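Local coordinates for GH3 beta-N-acetylglucosaminidase (Paenibacillaceae, PDB 6K5J), which hydrolyses terminal beta-linked N-acetylglucosamine residues from its substrates, as a glycoside hydrolase of family 3, at residues R126-S137 against F172-K182; F49-V59 against V89-T97. One frame throughout, in Å; residues are numbered along the deposited sequence.

Interaction 1 (R126-S137 against F172-K182); sequences RALGINMNFAPS and FQDAGVAATVK. With NAG (2-acetamido-2-deoxy-beta-D-glucopyranose), chain B.
Lys-182 brings its outer end up to Phe-134 O and sets its NZ between that oxygen and the sugar: NZ donates to Phe-134 O at 2.7 Å and to NAG O3 at 2.9 Å, with a weak further bond to NAG O4. Its CG sits between the backbone N and the carbonyl carbon (chi1 67°), and from there the chain stretches fully out to the ligand. Two neighbouring strands of the family's TIM barrel meet here, in parallel at Met-132 and Ala-178, where Asn-133 N reaches Ala-178 O at 2.9 Å. Next along, Thr-180 and Phe-134 point the same way side by side, OG1 lying at the ring edge. That hydroxyl donates to Asn-133 O (3.0 Å) from above the carbonyl plane, and Met-132 CE closes in on it at 3.4 Å. Against Phe-172, the Asn-133 amide stands almost upright to the ring, the planes 82° apart and ND2 3.4 Å from CE1, while ND2 gives its hydrogen bond to Gln-84 O. Ala-135 CB and CD of Pro-136, which follows a cis peptide, pack against CE2 of the same ring. At the far end Arg-126 NH1 holds Gly-176 O in the carbonyl plane at 2.7 Å. Glu-85 forms a salt bridge with Lys-182 NZ, so this buried nitrogen is gripped by protein and sugar together, which would hold its direction and is consistent with a role in holding the sugar's O3 and O4 side.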
loop_
_atom_site.group_PDB
_atom_site.type_symbol
_atom_site.label_atom_id
_atom_site.label_comp_id
_atom_site.label_asym_id
_atom_site.label_seq_id
_atom_site.Cartn_x
_atom_site.Cartn_y
_atom_site.Cartn_z
ATOM N N ARG A 126 7.040 5.836 13.936
ATOM C CA ARG A 126 7.953 6.817 14.519
ATOM C C ARG A 126 8.694 6.234 15.717
ATOM O O ARG A 126 9.886 6.509 15.917
ATOM C CB ARG A 126 7.187 8.080 14.915
ATOM C CG ARG A 126 8.072 9.299 15.208
ATOM C CD ARG A 126 8.934 9.676 14.001
ATOM N NE ARG A 126 10.162 10.365 14.403
ATOM C CZ ARG A 126 10.496 11.605 14.041
ATOM N NH1 ARG A 126 9.708 12.312 13.246
ATOM N NH2 ARG A 126 11.631 12.139 14.479
ATOM N N ALA A 127 8.012 5.400 16.505
ATOM C CA ALA A 127 8.670 4.704 17.608
ATOM C C ALA A 127 9.782 3.788 17.122
ATOM O O ALA A 127 10.695 3.472 17.895
ATOM C CB ALA A 127 7.641 3.904 18.408
ATOM N N LEU A 128 9.744 3.366 15.853
ATOM C CA LEU A 128 10.788 2.529 15.289
ATOM C C LEU A 128 11.854 3.333 14.548
ATOM O O LEU A 128 12.706 2.739 13.881
ATOM C CB LEU A 128 10.176 1.489 14.346
ATOM C CG LEU A 128 9.069 0.614 14.936
ATOM C CD1 LEU A 128 8.653 -0.454 13.926
ATOM C CD2 LEU A 128 9.505 -0.038 16.235
ATOM N N GLY A 129 11.826 4.664 14.641
ATOM C CA GLY A 129 12.786 5.480 13.926
ATOM C C GLY A 129 12.452 5.710 12.469
ATOM O O GLY A 129 13.282 6.263 11.731
ATOM N N ILE A 130 11.274 5.297 12.030
ATOM C CA ILE A 130 10.807 5.539 10.667
ATOM C C ILE A 130 10.060 6.869 10.648
ATOM O O ILE A 130 9.128 7.080 11.433
ATOM C CB ILE A 130 9.908 4.382 10.192
ATOM C CG1 ILE A 130 10.720 3.086 10.140
ATOM C CG2 ILE A 130 9.261 4.700 8.850
ATOM C CD1 ILE A 130 9.869 1.818 10.221
ATOM N N ASN A 131 10.459 7.769 9.753
ATOM C CA ASN A 131 9.946 9.134 9.766
ATOM C C ASN A 131 9.253 9.510 8.464
ATOM O O ASN A 131 8.899 10.677 8.275
ATOM C CB ASN A 131 11.075 10.128 10.082
ATOM C CG ASN A 131 12.272 9.969 9.161
ATOM O OD1 ASN A 131 12.117 9.798 7.957
ATOM N ND2 ASN A 131 13.477 10.033 9.726
ATOM N N MET A 132 9.036 8.548 7.574
ATOM C CA MET A 132 8.370 8.777 6.303
ATOM C C MET A 132 7.606 7.510 5.946
ATOM O O MET A 132 8.029 6.400 6.281
ATOM C CB MET A 132 9.378 9.142 5.200
ATOM C CG MET A 132 8.754 9.607 3.878
ATOM S SD MET A 132 10.051 10.173 2.736
ATOM C CE MET A 132 9.086 11.154 1.582
ATOM N N ASN A 133 6.462 7.683 5.288
ATOM C CA ASN A 133 5.654 6.545 4.857
ATOM C C ASN A 133 5.227 6.809 3.427
ATOM O O ASN A 133 4.807 7.923 3.100
ATOM C CB ASN A 133 4.420 6.347 5.768
ATOM C CG ASN A 133 3.738 4.984 5.585
ATOM O OD1 ASN A 133 4.265 4.092 4.926
ATOM N ND2 ASN A 133 2.565 4.823 6.204
ATOM N N PHE A 134 5.345 5.801 2.571
ATOM C CA PHE A 134 4.832 5.945 1.212
ATOM C C PHE A 134 3.349 5.584 1.217
ATOM O O PHE A 134 2.911 4.536 0.737
ATOM C CB PHE A 134 5.658 5.122 0.237
ATOM C CG PHE A 134 7.027 5.693 -0.001
ATOM C CD1 PHE A 134 7.232 7.066 0.088
ATOM C CD2 PHE A 134 8.098 4.882 -0.304
ATOM C CE1 PHE A 134 8.483 7.622 -0.137
ATOM C CE2 PHE A 134 9.363 5.431 -0.525
ATOM C CZ PHE A 134 9.544 6.807 -0.438
ATOM N N ALA A 135 2.580 6.505 1.784
ATOM C CA ALA A 135 1.151 6.361 2.010
ATOM C C ALA A 135 0.605 7.732 2.392
ATOM O O ALA A 135 1.355 8.568 2.904
ATOM C CB ALA A 135 0.860 5.330 3.114
ATOM N N PRO A 136 -0.700 7.982 2.170
ATOM C CA PRO A 136 -1.692 7.058 1.618
ATOM C C PRO A 136 -1.757 7.084 0.092
ATOM O O PRO A 136 -1.454 8.105 -0.527
ATOM C CB PRO A 136 -3.009 7.576 2.203
ATOM C CG PRO A 136 -2.806 9.075 2.225
ATOM C CD PRO A 136 -1.310 9.277 2.532
ATOM N N SER A 137 -2.166 5.967 -0.503
ATOM C CA SER A 137 -2.658 6.027 -1.872
ATOM C C SER A 137 -3.892 6.919 -1.942
ATOM O O SER A 137 -4.853 6.725 -1.190
ATOM C CB SER A 137 -3.014 4.632 -2.378
ATOM O OG SER A 137 -3.768 4.711 -3.584
ATOM N N PHE A 172 -0.877 10.518 9.850
ATOM C CA PHE A 172 0.550 10.227 9.710
ATOM C C PHE A 172 1.389 11.405 10.202
ATOM O O PHE A 172 2.316 11.232 11.003
ATOM C CB PHE A 172 0.912 9.924 8.249
ATOM C CG PHE A 172 0.399 8.599 7.733
ATOM C CD1 PHE A 172 0.523 7.435 8.481
ATOM C CD2 PHE A 172 -0.186 8.524 6.474
ATOM C CE1 PHE A 172 0.061 6.231 7.991
ATOM C CE2 PHE A 172 -0.675 7.316 5.973
ATOM C CZ PHE A 172 -0.555 6.173 6.737
ATOM N N GLN A 173 1.086 12.613 9.722
ATOM C CA GLN A 173 1.969 13.742 10.016
ATOM C C GLN A 173 1.824 14.223 11.458
ATOM O O GLN A 173 2.808 14.679 12.048
ATOM C CB GLN A 173 1.732 14.862 8.996
ATOM C CG GLN A 173 2.284 14.431 7.627
ATOM C CD GLN A 173 2.024 15.376 6.472
ATOM O OE1 GLN A 173 2.469 15.110 5.355
ATOM N NE2 GLN A 173 1.316 16.470 6.721
ATOM N N ASP A 174 0.633 14.085 12.054
ATOM C CA ASP A 174 0.466 14.367 13.480
ATOM C C ASP A 174 1.365 13.479 14.328
ATOM O O ASP A 174 1.827 13.900 15.395
ATOM C CB ASP A 174 -0.995 14.170 13.906
ATOM C CG ASP A 174 -1.868 15.372 13.596
ATOM O OD1 ASP A 174 -1.334 16.392 13.124
ATOM O OD2 ASP A 174 -3.096 15.291 13.817
ATOM N N ALA A 175 1.634 12.259 13.870
ATOM C CA ALA A 175 2.491 11.327 14.588
ATOM C C ALA A 175 3.968 11.511 14.264
ATOM O O ALA A 175 4.796 10.738 14.755
ATOM C CB ALA A 175 2.076 9.884 14.286
ATOM N N GLY A 176 4.319 12.514 13.465
ATOM C CA GLY A 176 5.704 12.755 13.134
ATOM C C GLY A 176 6.233 11.957 11.960
ATOM O O GLY A 176 7.448 11.802 11.833
ATOM N N VAL A 177 5.363 11.448 11.091
ATOM C CA VAL A 177 5.783 10.687 9.916
ATOM C C VAL A 177 5.344 11.456 8.677
ATOM O O VAL A 177 4.156 11.766 8.521
ATOM C CB VAL A 177 5.198 9.265 9.918
ATOM C CG1 VAL A 177 5.516 8.552 8.606
ATOM C CG2 VAL A 177 5.729 8.480 11.111
ATOM N N ALA A 178 6.301 11.780 7.807
ATOM C CA ALA A 178 5.967 12.443 6.553
ATOM C C ALA A 178 5.069 11.550 5.709
ATOM O O ALA A 178 5.405 10.396 5.443
ATOM C CB ALA A 178 7.244 12.779 5.781
ATOM N N ALA A 179 3.921 12.079 5.303
ATOM C CA ALA A 179 3.037 11.358 4.399
ATOM C C ALA A 179 3.449 11.600 2.954
ATOM O O ALA A 179 3.924 12.680 2.593
ATOM C CB ALA A 179 1.582 11.790 4.596
ATOM N N THR A 180 3.241 10.580 2.118
ATOM C CA THR A 180 3.561 10.638 0.692
ATOM C C THR A 180 2.327 10.174 -0.069
ATOM O O THR A 180 2.114 8.966 -0.224
ATOM C CB THR A 180 4.764 9.761 0.333
ATOM O OG1 THR A 180 5.854 10.028 1.213
ATOM C CG2 THR A 180 5.217 10.025 -1.130
ATOM N N VAL A 181 1.514 11.114 -0.559
ATOM C CA VAL A 181 0.341 10.705 -1.324
ATOM C C VAL A 181 0.782 10.186 -2.688
ATOM O O VAL A 181 1.716 10.720 -3.302
ATOM C CB VAL A 181 -0.673 11.859 -1.432
ATOM C CG1 VAL A 181 -1.256 12.134 -0.051
ATOM C CG2 VAL A 181 -0.031 13.126 -2.015
ATOM N N LYS A 182 0.111 9.135 -3.170
ATOM C CA LYS A 182 0.540 8.439 -4.379
ATOM C C LYS A 182 -0.697 7.867 -5.068
ATOM O O LYS A 182 -1.740 7.695 -4.438
ATOM C CB LYS A 182 1.578 7.350 -4.028
ATOM C CG LYS A 182 1.031 6.170 -3.183
ATOM C CD LYS A 182 2.185 5.229 -2.752
ATOM C CE LYS A 182 1.663 3.919 -2.122
ATOM N NZ LYS A 182 2.811 3.082 -1.594
HETATM C C1 NAG B . 6.275 0.627 -6.312
HETATM C C2 NAG B . 4.822 0.922 -5.859
HETATM C C3 NAG B . 4.782 2.038 -4.800
HETATM C C4 NAG B . 5.798 1.793 -3.693
HETATM C C5 NAG B . 7.173 1.607 -4.312
HETATM C C6 NAG B . 8.271 1.354 -3.303
HETATM C C7 NAG B . 2.813 0.772 -7.287
HETATM C C8 NAG B . 2.129 1.311 -8.514
HETATM N N2 NAG B . 4.013 1.294 -7.011
HETATM O O1 NAG B . 6.269 -0.563 -7.026
HETATM O O3 NAG B . 3.477 2.125 -4.235
HETATM O O4 NAG B . 5.823 2.896 -2.794
HETATM O O5 NAG B . 7.123 0.462 -5.169
HETATM O O6 NAG B . 8.142 0.069 -2.706
HETATM O O7 NAG B . 2.291 -0.079 -6.569
#

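Interaction 2 (F49-V59 against V89-T97). With NAG (2-acetamido-2-deoxy-beta-D-glucopyranose), chain B.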
loop_
_atom_site.group_PDB
_atom_site.type_symbol
_atom_site.label_atom_id
_atom_site.label_comp_id
_atom_site.label_asym_id
_atom_site.label_seq_id
_atom_site.Cartn_x
_atom_site.Cartn_y
_atom_site.Cartn_z
ATOM N N PHE A 49 12.209 -2.648 3.486
ATOM C CA PHE A 49 11.309 -3.717 3.053
ATOM C C PHE A 49 11.272 -4.809 4.123
ATOM O O PHE A 49 11.918 -4.696 5.161
ATOM C CB PHE A 49 11.727 -4.243 1.673
ATOM C CG PHE A 49 11.474 -3.240 0.582
ATOM C CD1 PHE A 49 12.408 -2.247 0.313
ATOM C CD2 PHE A 49 10.267 -3.229 -0.102
ATOM C CE1 PHE A 49 12.166 -1.283 -0.660
ATOM C CE2 PHE A 49 10.009 -2.267 -1.078
ATOM C CZ PHE A 49 10.964 -1.295 -1.357
ATOM N N ARG A 50 10.466 -5.852 3.870
ATOM C CA ARG A 50 10.293 -6.944 4.834
ATOM C C ARG A 50 11.637 -7.518 5.295
ATOM O O ARG A 50 11.793 -7.900 6.462
ATOM C CB ARG A 50 9.410 -8.041 4.208
ATOM C CG ARG A 50 9.078 -9.220 5.128
ATOM C CD ARG A 50 7.881 -10.049 4.577
ATOM N NE ARG A 50 6.703 -9.208 4.380
ATOM C CZ ARG A 50 5.768 -8.983 5.302
ATOM N NH1 ARG A 50 5.842 -9.557 6.493
ATOM N NH2 ARG A 50 4.750 -8.183 5.036
ATOM N N ARG A 51 12.623 -7.571 4.391
ATOM C CA ARG A 51 13.952 -8.097 4.708
ATOM C C ARG A 51 14.656 -7.312 5.813
ATOM O O ARG A 51 15.562 -7.853 6.456
ATOM C CB ARG A 51 14.832 -8.093 3.455
ATOM C CG ARG A 51 15.014 -6.674 2.873
ATOM C CD ARG A 51 15.769 -6.637 1.538
ATOM N NE ARG A 51 15.878 -5.251 1.066
ATOM C CZ ARG A 51 15.451 -4.806 -0.114
ATOM N NH1 ARG A 51 14.901 -5.636 -0.997
ATOM N NH2 ARG A 51 15.590 -3.516 -0.412
ATOM N N ASN A 52 14.266 -6.060 6.054
ATOM C CA ASN A 52 14.866 -5.252 7.114
ATOM C C ASN A 52 14.083 -5.291 8.413
ATOM O O ASN A 52 14.499 -4.647 9.378
ATOM C CB ASN A 52 14.991 -3.781 6.683
ATOM C CG ASN A 52 15.605 -3.617 5.311
ATOM O OD1 ASN A 52 14.924 -3.219 4.353
ATOM N ND2 ASN A 52 16.904 -3.904 5.204
ATOM N N LEU A 53 12.948 -5.991 8.463
ATOM C CA LEU A 53 11.965 -5.779 9.526
ATOM C C LEU A 53 11.619 -7.117 10.175
ATOM O O LEU A 53 10.750 -7.846 9.692
ATOM C CB LEU A 53 10.714 -5.082 8.970
ATOM C CG LEU A 53 11.012 -3.821 8.138
ATOM C CD1 LEU A 53 9.751 -3.330 7.410
ATOM C CD2 LEU A 53 11.587 -2.701 9.038
ATOM N N ALA A 54 12.293 -7.433 11.279
ATOM C CA ALA A 54 12.008 -8.643 12.042
ATOM C C ALA A 54 11.112 -8.371 13.249
ATOM O O ALA A 54 10.067 -9.017 13.401
ATOM C CB ALA A 54 13.321 -9.313 12.485
ATOM N N GLU A 55 11.478 -7.421 14.113
ATOM C CA GLU A 55 10.647 -7.106 15.271
ATOM C C GLU A 55 10.932 -5.669 15.694
ATOM O O GLU A 55 11.961 -5.106 15.313
ATOM C CB GLU A 55 10.921 -8.080 16.435
ATOM C CG GLU A 55 12.318 -7.927 17.033
ATOM C CD GLU A 55 12.521 -8.769 18.283
ATOM O OE1 GLU A 55 11.647 -8.759 19.171
ATOM O OE2 GLU A 55 13.554 -9.455 18.369
ATOM N N PRO A 56 10.030 -5.050 16.472
ATOM C CA PRO A 56 10.201 -3.623 16.819
ATOM C C PRO A 56 11.553 -3.245 17.407
ATOM O O PRO A 56 12.128 -2.230 16.999
ATOM C CB PRO A 56 9.063 -3.391 17.824
ATOM C CG PRO A 56 7.972 -4.309 17.341
ATOM C CD PRO A 56 8.680 -5.545 16.817
ATOM N N ALA A 57 12.069 -4.011 18.375
ATOM C CA ALA A 57 13.344 -3.648 18.990
ATOM C C ALA A 57 14.460 -3.623 17.956
ATOM O O ALA A 57 15.313 -2.728 17.970
ATOM C CB ALA A 57 13.690 -4.623 20.116
ATOM N N GLN A 58 14.449 -4.585 17.034
ATOM C CA GLN A 58 15.471 -4.651 15.997
ATOM C C GLN A 58 15.339 -3.493 15.006
ATOM O O GLN A 58 16.353 -2.926 14.567
ATOM C CB GLN A 58 15.396 -6.015 15.289
ATOM C CG GLN A 58 16.165 -6.090 13.964
ATOM C CD GLN A 58 15.294 -5.680 12.777
ATOM O OE1 GLN A 58 14.100 -5.949 12.758
ATOM N NE2 GLN A 58 15.890 -5.019 11.801
ATOM N N VAL A 59 14.106 -3.121 14.641
ATOM C CA VAL A 59 13.915 -2.035 13.679
ATOM C C VAL A 59 14.360 -0.709 14.288
ATOM O O VAL A 59 15.070 0.079 13.654
ATOM C CB VAL A 59 12.446 -1.967 13.211
ATOM C CG1 VAL A 59 12.263 -0.826 12.190
ATOM C CG2 VAL A 59 12.014 -3.301 12.589
ATOM N N VAL A 89 -1.245 -4.110 2.317
ATOM C CA VAL A 89 0.116 -3.697 1.971
ATOM C C VAL A 89 0.765 -3.221 3.267
ATOM O O VAL A 89 0.634 -2.058 3.661
ATOM C CB VAL A 89 0.166 -2.618 0.879
ATOM C CG1 VAL A 89 1.595 -2.138 0.668
ATOM C CG2 VAL A 89 -0.358 -3.163 -0.435
ATOM N N THR A 90 1.444 -4.131 3.953
ATOM C CA THR A 90 2.298 -3.790 5.078
ATOM C C THR A 90 3.611 -4.542 4.913
ATOM O O THR A 90 3.673 -5.577 4.243
ATOM C CB THR A 90 1.656 -4.147 6.437
ATOM O OG1 THR A 90 1.381 -5.548 6.476
ATOM C CG2 THR A 90 0.347 -3.367 6.673
ATOM N N ARG A 91 4.673 -4.003 5.516
ATOM C CA ARG A 91 5.974 -4.662 5.506
ATOM C C ARG A 91 6.351 -5.257 6.849
ATOM O O ARG A 91 7.268 -6.084 6.906
ATOM C CB ARG A 91 7.079 -3.683 5.090
ATOM C CG ARG A 91 6.798 -2.970 3.808
ATOM C CD ARG A 91 6.749 -3.938 2.655
ATOM N NE ARG A 91 6.758 -3.194 1.409
ATOM C CZ ARG A 91 6.155 -3.584 0.298
ATOM N NH1 ARG A 91 5.483 -4.737 0.242
ATOM N NH2 ARG A 91 6.224 -2.805 -0.759
ATOM N N LEU A 92 5.678 -4.840 7.917
ATOM C CA LEU A 92 5.909 -5.351 9.261
ATOM C C LEU A 92 4.562 -5.556 9.930
ATOM O O LEU A 92 3.761 -4.623 10.006
ATOM C CB LEU A 92 6.772 -4.382 10.080
ATOM C CG LEU A 92 6.975 -4.799 11.543
ATOM C CD1 LEU A 92 7.752 -6.115 11.636
ATOM C CD2 LEU A 92 7.674 -3.690 12.312
ATOM N N GLU A 93 4.315 -6.774 10.411
ATOM C CA GLU A 93 3.183 -7.054 11.277
ATOM C C GLU A 93 3.588 -7.599 12.641
ATOM O O GLU A 93 2.786 -7.529 13.572
ATOM C CB GLU A 93 2.223 -8.052 10.606
ATOM C CG GLU A 93 1.817 -7.669 9.181
ATOM C CD GLU A 93 2.899 -7.978 8.162
ATOM O OE1 GLU A 93 3.126 -7.153 7.252
ATOM O OE2 GLU A 93 3.549 -9.037 8.272
ATOM N N ASN A 94 4.809 -8.107 12.792
ATOM C CA ASN A 94 5.232 -8.674 14.064
ATOM C C ASN A 94 5.462 -7.557 15.072
ATOM O O ASN A 94 6.318 -6.699 14.853
ATOM C CB ASN A 94 6.512 -9.488 13.879
ATOM C CG ASN A 94 6.939 -10.186 15.158
ATOM O OD1 ASN A 94 6.108 -10.733 15.884
ATOM N ND2 ASN A 94 8.224 -10.162 15.441
ATOM N N GLY A 95 4.700 -7.561 16.169
ATOM C CA GLY A 95 4.905 -6.579 17.216
ATOM C C GLY A 95 4.292 -5.220 16.975
ATOM O O GLY A 95 4.565 -4.292 17.747
ATOM N N VAL A 96 3.489 -5.058 15.923
ATOM C CA VAL A 96 2.797 -3.807 15.647
ATOM C C VAL A 96 1.336 -4.125 15.364
ATOM O O VAL A 96 0.961 -5.273 15.116
ATOM C CB VAL A 96 3.421 -3.020 14.469
ATOM C CG1 VAL A 96 4.904 -2.777 14.732
ATOM C CG2 VAL A 96 3.230 -3.771 13.160
ATOM N N THR A 97 0.505 -3.085 15.434
ATOM C CA THR A 97 -0.916 -3.225 15.149
ATOM C C THR A 97 -1.123 -3.442 13.660
ATOM O O THR A 97 -0.598 -2.683 12.843
ATOM C CB THR A 97 -1.667 -1.966 15.584
ATOM O OG1 THR A 97 -1.344 -1.662 16.944
ATOM C CG2 THR A 97 -3.175 -2.144 15.456
HETATM C C1 NAG B . 6.275 0.627 -6.312
HETATM C C2 NAG B . 4.822 0.922 -5.859
HETATM C C3 NAG B . 4.782 2.038 -4.800
HETATM C C4 NAG B . 5.798 1.793 -3.693
HETATM C C5 NAG B . 7.173 1.607 -4.312
HETATM C C6 NAG B . 8.271 1.354 -3.303
HETATM C C7 NAG B . 2.813 0.772 -7.287
HETATM C C8 NAG B . 2.129 1.311 -8.514
HETATM N N2 NAG B . 4.013 1.294 -7.011
HETATM O O1 NAG B . 6.269 -0.563 -7.026
HETATM O O3 NAG B . 3.477 2.125 -4.235
HETATM O O4 NAG B . 5.823 2.896 -2.794
HETATM O O5 NAG B . 7.123 0.462 -5.169
HETATM O O6 NAG B . 8.142 0.069 -2.706
HETATM O O7 NAG B . 2.291 -0.079 -6.569
HETATM O O HOH W 1 6.311 -7.649 1.697
HETATM O O HOH W 2 8.351 -8.062 8.561
#
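Arg-50 leaves its backbone with CG anti to N (chi1 -177°) and then bends at chi3 (-56°), which turns the guanidinium end-on to Glu-93, itself folded back at chi2 (78°). The two residues belong to loops that follow successive strands, 45-47 and 79-81, of the TIM barrel, and they join in a two-pronged salt bridge. NH1 meets OE2 and NH2 meets OE1, each at 2.9 Å, both oxygens using their syn lone pairs, with the two flat groups nearly coplanar. Arg-91 O lies over the centre of one guanidinium face. A leucine at Arg-50 would probably leave the Glu-93 carboxylate without its charged mate and without both of these hydrogen bonds. Beside this pair, Arg-91 and Phe-49 run in the same direction, NE 3.8 Å from CD2. Both approach the NAG O6, Phe-49 with its ring edge (CE2 to O6 3.4 Å), while Arg-91 NH2 forms a salt bridge with Asp-83. Farther along, the Leu-53 side chain passes aslant over Arg-91, CD1 3.6 Å from CB, and a water donates to both Leu-53 O and Arg-91 O. Pro-56, opening helix 56-72, brings CD to Asn-94 O and CG to Gly-95 O, at a type II beta turn whose glycine has positive phi. Within the turn, Asn-94 ND2 donates almost straight to Ala-54 O at 3.0 Å.

Overall arrangement
From the N terminus, interaction 2 comes first: 49-59 pairs with 89-97, closing a loop that holds most of helix 56-72 and strand 79-81. Interaction 1 follows in series, 126-137 with 172-182, and encloses most of helix 158-174; the two neither nest nor cross. Between them runs helix 111-127, whose end enters interaction 1. They touch where Leu-128 packs on Pro-56, Val-59 and Leu-92, with Ile-130 also against Val-59. Strand 79-81 contacts 132-133, so the barrel wall continues from one loop into the other. Both contacts reach the bound NAG, interaction 1 near O3 and O4, interaction 2 near O6.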